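Local coordinates for beta-alanyl-CoA:ammonia lyase 2 (Clostridium propionicum, PDB 4MTU), which probably eliminates ammonia from beta-alanyl-CoA and binds zinc, in a hot dog fold, at residues G3-H8 with E70-I75; N31-V36 with C85-W90. One frame throughout, in Å; residues are numbered along the deposited sequence. Where two conformers were deposited one is given.

Interaction 1. Residues G3-H8 with E70-I75; sequences GKKVVH and EYHGWI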
ATOM      1  N   GLY A   3      12.853  16.786  27.198  1.00 18.97           N
ATOM      2  CA  GLY A   3      13.580  16.351  26.008  1.00 18.30           C
ATOM      3  C   GLY A   3      13.337  17.270  24.848  1.00 18.89           C
ATOM      4  O   GLY A   3      12.787  18.383  24.954  1.00 31.09           O
ATOM      5  N   LYS A   4      13.742  16.878  23.681  1.00 17.80           N
ATOM      6  CA  LYS A   4      13.667  17.674  22.448  1.00 18.11           C
ATOM      7  C   LYS A   4      12.331  17.391  21.772  1.00 15.41           C
ATOM      8  O   LYS A   4      11.734  16.350  21.922  1.00 15.32           O
ATOM      9  CB  LYS A   4      14.823  17.281  21.491  1.00 19.68           C
ATOM     10  CG  LYS A   4      14.761  15.978  20.734  1.00 20.12           C
ATOM     11  CD  LYS A   4      16.012  15.610  19.946  1.00 21.40           C
ATOM     12  CE  LYS A   4      16.000  14.266  19.247  1.00 21.32           C
ATOM     13  NZ  LYS A   4      17.329  13.859  18.618  1.00 26.28           N
ATOM     14  N   LYS A   5      11.926  18.332  20.930  1.00 14.64           N
ATOM     15  CA  LYS A   5      10.811  18.164  20.021  1.00 14.85           C
ATOM     16  C   LYS A   5      11.247  17.231  18.903  1.00 15.29           C
ATOM     17  O   LYS A   5      12.307  17.424  18.329  1.00 19.47           O
ATOM     18  CB  LYS A   5      10.368  19.538  19.534  1.00 18.23           C
ATOM     19  CG  LYS A   5       9.148  19.594  18.654  1.00 24.60           C
ATOM     20  CD  LYS A   5       8.741  21.056  18.331  1.00 27.93           C
ATOM     21  CE  LYS A   5       8.344  21.900  19.524  1.00 31.35           C
ATOM     22  NZ  LYS A   5       7.716  23.260  19.252  1.00 34.86           N
ATOM     23  N   VAL A   6      10.435  16.269  18.536  1.00 13.01           N
ATOM     24  CA  VAL A   6      10.651  15.397  17.396  1.00 12.99           C
ATOM     25  C   VAL A   6       9.820  15.969  16.233  1.00 12.14           C
ATOM     26  O   VAL A   6       8.671  16.340  16.373  1.00 13.00           O
ATOM     27  CB  VAL A   6      10.246  13.984  17.701  1.00 13.22           C
ATOM     28  CG1 VAL A   6      10.120  13.126  16.462  1.00 14.74           C
ATOM     29  CG2 VAL A   6      11.282  13.378  18.679  1.00 16.76           C
ATOM     30  N   VAL A   7      10.469  16.017  15.063  1.00 12.36           N
ATOM     31  CA  VAL A   7       9.857  16.557  13.841  1.00 12.28           C
ATOM     32  C   VAL A   7       9.954  15.521  12.732  1.00 12.15           C
ATOM     33  O   VAL A   7      11.040  15.154  12.316  1.00 15.24           O
ATOM     34  CB  VAL A   7      10.542  17.841  13.416  1.00 15.04           C
ATOM     35  CG1 VAL A   7      10.020  18.379  12.083  1.00 17.26           C
ATOM     36  CG2 VAL A   7      10.430  18.922  14.488  1.00 18.49           C
ATOM     37  N   HIS A   8       8.820  14.975  12.318  1.00 10.74           N
ATOM     38  CA  HIS A   8       8.746  14.194  11.103  1.00 10.52           C
ATOM     39  C   HIS A   8       8.411  15.145   9.943  1.00 10.30           C
ATOM     40  O   HIS A   8       7.754  16.166  10.147  1.00 11.47           O
ATOM     41  CB  HIS A   8       7.727  13.062  11.237  1.00 10.77           C
ATOM     42  CG  HIS A   8       8.146  11.961  12.135  1.00 10.58           C
ATOM     43  ND1 HIS A   8       7.533  10.723  12.125  1.00 11.29           N
ATOM     44  CD2 HIS A   8       9.119  11.960  13.094  1.00 11.55           C
ATOM     45  CE1 HIS A   8       8.151   9.991  13.023  1.00 11.51           C
ATOM     46  NE2 HIS A   8       9.109  10.691  13.658  1.00 11.89           N
ATOM     47  N   GLU A  70       4.895  18.596   7.912  1.00 10.99           N
ATOM     48  CA  GLU A  70       5.686  18.357   9.102  1.00 12.52           C
ATOM     49  C   GLU A  70       4.768  17.984  10.266  1.00 12.99           C
ATOM     50  O   GLU A  70       3.625  18.477  10.401  1.00 15.95           O
ATOM     51  CB  GLU A  70       6.483  19.529   9.529  1.00 14.69           C
ATOM     52  CG  GLU A  70       7.536  19.855   8.641  1.00 16.20           C
ATOM     53  CD  GLU A  70       8.690  20.661   9.235  1.00 18.31           C
ATOM     54  OE1 GLU A  70       9.746  20.666   8.633  1.00 20.13           O
ATOM     55  OE2 GLU A  70       8.520  21.333  10.298  1.00 20.73           O
ATOM     56  N   TYR A  71       5.250  17.100  11.122  1.00 12.30           N
ATOM     57  CA  TYR A  71       4.497  16.570  12.233  1.00 12.56           C
ATOM     58  C   TYR A  71       5.422  16.695  13.451  1.00 12.74           C
ATOM     59  O   TYR A  71       6.456  16.062  13.477  1.00 15.36           O
ATOM     60  CB  TYR A  71       4.068  15.135  12.012  1.00 12.78           C
ATOM     61  CG  TYR A  71       3.342  14.955  10.702  1.00 11.79           C
ATOM     62  CD1 TYR A  71       1.955  14.965  10.658  1.00 11.80           C
ATOM     63  CD2 TYR A  71       4.012  14.768   9.520  1.00 11.56           C
ATOM     64  CE1 TYR A  71       1.277  14.792   9.454  1.00 12.11           C
ATOM     65  CE2 TYR A  71       3.339  14.596   8.314  1.00 11.68           C
ATOM     66  CZ  TYR A  71       1.976  14.606   8.276  1.00 11.81           C
ATOM     67  OH  TYR A  71       1.364  14.424   7.068  1.00 12.92           O
ATOM     68  N   HIS A  72       5.022  17.537  14.386  1.00 12.09           N
ATOM     69  CA  HIS A  72       5.830  17.817  15.573  1.00 12.31           C
ATOM     70  C   HIS A  72       5.209  17.124  16.787  1.00 11.84           C
ATOM     71  O   HIS A  72       3.978  17.052  16.933  1.00 12.75           O
ATOM     72  CB  HIS A  72       5.844  19.331  15.854  1.00 13.79           C
ATOM     73  CG  HIS A  72       6.442  20.138  14.737  1.00 15.22           C
ATOM     74  ND1 HIS A  72       6.777  21.440  14.963  1.00 17.72           N
ATOM     75  CD2 HIS A  72       6.691  19.851  13.468  1.00 18.63           C
ATOM     76  CE1 HIS A  72       7.282  21.905  13.801  1.00 17.52           C
ATOM     77  NE2 HIS A  72       7.220  20.955  12.875  1.00 17.77           N
ATOM     78  N   GLY A  73       6.057  16.603  17.690  1.00 11.67           N
ATOM     79  CA  GLY A  73       5.576  16.099  18.932  1.00 11.77           C
ATOM     80  C   GLY A  73       6.604  16.278  20.024  1.00 11.67           C
ATOM     81  O   GLY A  73       7.816  16.302  19.776  1.00 12.59           O
ATOM     82  N   TRP A  74       6.093  16.374  21.256  1.00 12.06           N
ATOM     83  CA  TRP A  74       7.019  16.473  22.406  1.00 12.27           C
ATOM     84  C   TRP A  74       6.280  15.926  23.636  1.00 12.50           C
ATOM     85  O   TRP A  74       5.069  15.873  23.724  1.00 13.31           O
ATOM     86  CB  TRP A  74       7.477  17.904  22.618  1.00 13.80           C
ATOM     87  CG  TRP A  74       6.428  18.915  22.884  1.00 14.65           C
ATOM     88  CD1 TRP A  74       6.009  19.307  24.127  1.00 16.14           C
ATOM     89  CD2 TRP A  74       5.649  19.641  21.925  1.00 15.31           C
ATOM     90  NE1 TRP A  74       5.032  20.247  23.971  1.00 18.90           N
ATOM     91  CE2 TRP A  74       4.776  20.478  22.648  1.00 18.53           C
ATOM     92  CE3 TRP A  74       5.593  19.664  20.539  1.00 16.94           C
ATOM     93  CZ2 TRP A  74       3.867  21.344  21.995  1.00 20.14           C
ATOM     94  CZ3 TRP A  74       4.719  20.504  19.917  1.00 19.56           C
ATOM     95  CH2 TRP A  74       3.856  21.339  20.610  1.00 21.99           C
ATOM     96  N   ILE A  75       7.116  15.523  24.601  1.00 12.84           N
ATOM     97  CA  ILE A  75       6.632  15.098  25.891  1.00 12.96           C
ATOM     98  C   ILE A  75       6.348  16.278  26.766  1.00 13.85           C
ATOM     99  O   ILE A  75       7.247  17.099  27.009  1.00 15.30           O
ATOM    100  CB  ILE A  75       7.635  14.139  26.587  1.00 13.45           C
ATOM    101  CG1 ILE A  75       7.974  12.931  25.701  1.00 13.70           C
ATOM    102  CG2 ILE A  75       7.098  13.747  27.949  1.00 15.00           C
ATOM    103  CD1 ILE A  75       9.047  12.007  26.272  1.00 15.38           C
TER
HETATM  104  O   HOH W   1       9.926  15.724  24.019  1.00 15.34           O
HETATM  105  O   HOH W   2       6.153  23.089  16.876  1.00 26.10           O
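Val6 pairs with Gly73 and His8 with Tyr71, joining two antiparallel strands of the hot dog sheet; strand 4-11 is outermost within the chain. Each of these hydrogen-bonded pairs has two backbone bonds. Val6 N to Gly73 O is 2.9 Å, and His8 N to Tyr71 O is 2.8 Å. Val7 and His72 form the non-hydrogen-bonded pair between them. Beyond the ladder, one water accepts from Ile75 N and donates to Lys4 O.

On the sheet face away from helix 27-45, Val7 CG2 sits over one face of the His72 ring, 4.1 Å from its centroid. Val7 CG1 touches the Glu70 carboxylate, 3.8 Å from Glu70 OE2. His72 NE2 donates to Glu70 OE2 at 2.9 Å, close to the ring plane and on the anti side of the carboxylate. This bond helps hold the ring's rotation. Glu70 OE1 bonds His9 ND1.

Lys5 has CG anti to the backbone N (chi1 -176°). This leans the chain over the neighbouring strand, and after a bend at chi3 it runs beside Trp74, between that indole and His72. Its CE lies 3.7 Å from Trp74 CE3. Lys5 NZ makes a cation-pi contact over the indole, 4.5 Å from the six-membered ring centroid. The same NZ donates to a water that lies 2.6 Å from His72 ND1.

Interaction 2. Residues N31-V36 with C85-W90; sequences NQWGDV and CKFEAW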
ATOM      1  N   ASN A  31      -1.839   8.776  11.978  1.00 11.26           N
ATOM      2  CA  ASN A  31      -0.850   7.742  11.706  1.00 11.40           C
ATOM      3  C   ASN A  31       0.561   8.266  12.001  1.00 10.72           C
ATOM      4  O   ASN A  31       1.380   7.642  12.653  1.00 11.24           O
ATOM      5  CB  ASN A  31      -1.041   7.279  10.266  0.63 12.26           C
ATOM      6  CG  ASN A  31      -0.059   6.195   9.923  0.63 17.39           C
ATOM      7  OD1 ASN A  31       0.371   5.486  10.778  0.63 21.59           O
ATOM      8  ND2 ASN A  31       0.363   6.075   8.696  0.63 44.79           N
ATOM      9  N   GLN A  32       0.839   9.480  11.468  1.00 10.33           N
ATOM     10  CA  GLN A  32       2.166  10.040  11.651  1.00 10.23           C
ATOM     11  C   GLN A  32       2.436  10.403  13.111  1.00 10.40           C
ATOM     12  O   GLN A  32       3.552  10.162  13.598  1.00 10.66           O
ATOM     13  CB  GLN A  32       2.408  11.272  10.738  1.00 10.68           C
ATOM     14  CG  GLN A  32       3.865  11.436  10.465  1.00 11.58           C
ATOM     15  CD  GLN A  32       4.449  10.292   9.690  1.00 11.12           C
ATOM     16  OE1 GLN A  32       3.803   9.772   8.755  1.00 11.87           O
ATOM     17  NE2 GLN A  32       5.628   9.864  10.028  1.00 12.23           N
ATOM     18  N   TRP A  33       1.450  10.954  13.803  1.00 10.47           N
ATOM     19  CA  TRP A  33       1.640  11.261  15.243  1.00 10.53           C
ATOM     20  C   TRP A  33       1.914   9.973  16.030  1.00 10.48           C
ATOM     21  O   TRP A  33       2.681  10.039  17.004  1.00 11.05           O
ATOM     22  CB  TRP A  33       0.426  11.961  15.767  1.00 10.77           C
ATOM     23  CG  TRP A  33       0.294  13.405  15.335  1.00 10.47           C
ATOM     24  CD1 TRP A  33       1.283  14.237  14.912  1.00 10.90           C
ATOM     25  CD2 TRP A  33      -0.919  14.166  15.341  1.00 10.71           C
ATOM     26  NE1 TRP A  33       0.771  15.496  14.637  1.00 11.38           N
ATOM     27  CE2 TRP A  33      -0.599  15.456  14.902  1.00 11.19           C
ATOM     28  CE3 TRP A  33      -2.247  13.844  15.637  1.00 11.65           C
ATOM     29  CZ2 TRP A  33      -1.566  16.490  14.796  1.00 11.58           C
ATOM     30  CZ3 TRP A  33      -3.189  14.826  15.523  1.00 12.33           C
ATOM     31  CH2 TRP A  33      -2.856  16.138  15.096  1.00 12.02           C
ATOM     32  N   GLY A  34       1.343   8.842  15.637  1.00 10.74           N
ATOM     33  CA  GLY A  34       1.679   7.607  16.313  1.00 10.59           C
ATOM     34  C   GLY A  34       3.179   7.311  16.208  1.00 10.72           C
ATOM     35  O   GLY A  34       3.810   6.884  17.187  1.00 11.66           O
ATOM     36  N   ASP A  35       3.748   7.532  15.021  1.00 10.38           N
ATOM     37  CA  ASP A  35       5.182   7.281  14.813  1.00 10.52           C
ATOM     38  C   ASP A  35       6.057   8.316  15.524  1.00 10.03           C
ATOM     39  O   ASP A  35       7.124   7.990  16.032  1.00 10.58           O
ATOM     40  CB  ASP A  35       5.499   7.215  13.346  1.00 11.40           C
ATOM     41  CG  ASP A  35       4.921   6.053  12.587  1.00 13.41           C
ATOM     42  OD1 ASP A  35       4.308   5.149  13.251  1.00 14.89           O
ATOM     43  OD2 ASP A  35       5.110   6.045  11.337  1.00 15.41           O
ATOM     44  N   VAL A  36       5.599   9.584  15.586  1.00 10.12           N
ATOM     45  CA  VAL A  36       6.292  10.607  16.362  1.00 10.37           C
ATOM     46  C   VAL A  36       6.316  10.213  17.840  1.00 10.36           C
ATOM     47  O   VAL A  36       7.337  10.290  18.521  1.00 11.20           O
ATOM     48  CB  VAL A  36       5.615  11.999  16.168  1.00 10.96           C
ATOM     49  CG1 VAL A  36       6.215  13.025  17.097  1.00 12.39           C
ATOM     50  CG2 VAL A  36       5.769  12.460  14.722  1.00 11.51           C
ATOM     51  N   CYS A  85       1.844  13.672  25.759  1.00 13.92           N
ATOM     52  CA  CYS A  85       2.531  14.284  24.672  1.00 13.51           C
ATOM     53  C   CYS A  85       1.596  15.263  23.934  1.00 13.36           C
ATOM     54  O   CYS A  85       0.387  15.073  23.920  1.00 15.39           O
ATOM     55  CB  CYS A  85       3.064  13.229  23.699  1.00 14.37           C
ATOM     56  SG  CYS A  85       4.250  12.094  24.417  1.00 16.35           S
ATOM     57  N   LYS A  86       2.201  16.259  23.318  1.00 12.79           N
ATOM     58  CA  LYS A  86       1.493  17.215  22.438  1.00 13.35           C
ATOM     59  C   LYS A  86       1.997  17.051  21.050  1.00 12.22           C
ATOM     60  O   LYS A  86       3.176  16.788  20.815  1.00 13.00           O
ATOM     61  CB  LYS A  86       1.663  18.640  22.920  1.00 18.17           C
ATOM     62  CG  LYS A  86       1.012  18.848  24.313  1.00 27.93           C
ATOM     63  CD  LYS A  86      -0.032  19.950  24.278  1.00 55.04           C
ATOM     64  N   PHE A  87       1.071  17.271  20.088  1.00 11.81           N
ATOM     65  CA  PHE A  87       1.366  17.048  18.676  1.00 11.28           C
ATOM     66  C   PHE A  87       0.796  18.216  17.848  1.00 11.75           C
ATOM     67  O   PHE A  87      -0.243  18.817  18.165  1.00 12.04           O
ATOM     68  CB  PHE A  87       0.707  15.771  18.180  1.00 11.79           C
ATOM     69  CG  PHE A  87       1.173  14.532  18.920  1.00 11.81           C
ATOM     70  CD1 PHE A  87       2.338  13.893  18.547  1.00 12.11           C
ATOM     71  CD2 PHE A  87       0.462  14.031  19.999  1.00 13.11           C
ATOM     72  CE1 PHE A  87       2.781  12.761  19.216  1.00 13.24           C
ATOM     73  CE2 PHE A  87       0.908  12.911  20.666  1.00 14.54           C
ATOM     74  CZ  PHE A  87       2.072  12.271  20.259  1.00 13.90           C
ATOM     75  N   GLU A  88       1.456  18.495  16.745  1.00 11.83           N
ATOM     76  CA  GLU A  88       1.038  19.462  15.751  1.00 11.72           C
ATOM     77  C   GLU A  88       1.320  18.922  14.340  1.00 11.25           C
ATOM     78  O   GLU A  88       2.212  18.080  14.153  1.00 11.70           O
ATOM     79  CB  GLU A  88       1.761  20.796  15.888  1.00 13.26           C
ATOM     80  CG  GLU A  88       1.623  21.458  17.220  1.00 15.23           C
ATOM     81  CD  GLU A  88       2.496  22.695  17.403  1.00 18.38           C
ATOM     82  OE1 GLU A  88       3.487  22.867  16.647  1.00 20.52           O
ATOM     83  OE2 GLU A  88       2.163  23.486  18.326  1.00 22.22           O
ATOM     84  N   ALA A  89       0.580  19.421  13.353  1.00 11.29           N
ATOM     85  CA  ALA A  89       0.827  19.105  11.952  1.00 11.17           C
ATOM     86  C   ALA A  89       0.810  20.424  11.179  1.00 11.15           C
ATOM     87  O   ALA A  89      -0.103  21.239  11.375  1.00 12.25           O
ATOM     88  CB  ALA A  89      -0.223  18.168  11.403  1.00 12.12           C
ATOM     89  N   TRP A  90       1.803  20.620  10.330  1.00 11.39           N
ATOM     90  CA  TRP A  90       2.041  21.864   9.605  1.00 11.56           C
ATOM     91  C   TRP A  90       2.291  21.576   8.127  1.00 11.15           C
ATOM     92  O   TRP A  90       3.037  20.669   7.783  1.00 13.38           O
ATOM     93  CB  TRP A  90       3.302  22.541  10.132  1.00 12.99           C
ATOM     94  CG  TRP A  90       3.218  22.981  11.559  1.00 13.24           C
ATOM     95  CD1 TRP A  90       3.621  22.342  12.671  1.00 14.40           C
ATOM     96  CD2 TRP A  90       2.661  24.247  11.998  1.00 14.15           C
ATOM     97  NE1 TRP A  90       3.372  23.143  13.806  1.00 16.07           N
ATOM     98  CE2 TRP A  90       2.788  24.284  13.408  1.00 15.87           C
ATOM     99  CE3 TRP A  90       2.094  25.348  11.319  1.00 15.79           C
ATOM    100  CZ2 TRP A  90       2.344  25.387  14.119  1.00 17.14           C
ATOM    101  CZ3 TRP A  90       1.650  26.452  12.042  1.00 16.90           C
ATOM    102  CH2 TRP A  90       1.790  26.446  13.452  1.00 18.10           C
TER
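The central helix packs on the sheet here, and Trp33 of helix 27-45 lies against Phe87 and the backbone of strand 82-95. Phe87 CB is over one face of the indole, 3.4 Å from the centroid of the five-membered ring and only 5° off its normal. In return, Trp33 CB lies over a face of the Phe87 ring, 4.3 Å from the ring centroid. The two side chains run past each other in opposite directions. Their ring planes meet obliquely, at 33°. This is the hot dog arrangement, in which an antiparallel sheet wraps a long helix.

The indole also makes a polar bond. The indole reaches from the helix to the strand. Its NE1 donates to Glu88 O at 3.0 Å, with an N-H...O angle of 164°. The oxygen is near the indole plane, but the donor stands above the carbonyl plane. The bond satisfies a buried indole N-H and limits ring rotation.

Farther along the indole edge, Trp33 CZ2 meets Ala89 CB at 4.0 Å. One helical turn on from Trp33, Val36 CG1 touches the edge of the Phe87 ring, 4.0 Å from CE1.

How the interactions relate
Both interactions belong to the same sheet-and-helix unit. Interaction 1 joins two strands and is partly buried. Interaction 2 joins helix to sheet and is buried near the chain centre. Strands 68-78 and 82-95 are neighbours, so backbone bonds link the two contacts: Glu70 N to Trp90 O and His72 N to Glu88 O. Glu88 O thus serves both the sheet and the Trp33 indole. Tyr71 also packs on Gln32 of the helix. Interaction 1 relies on backbone pairing, with charged and water-linked side chains on its outer face. Interaction 2 has mainly aromatic and aliphatic contacts with one polar bond. Both lie away from the zinc site.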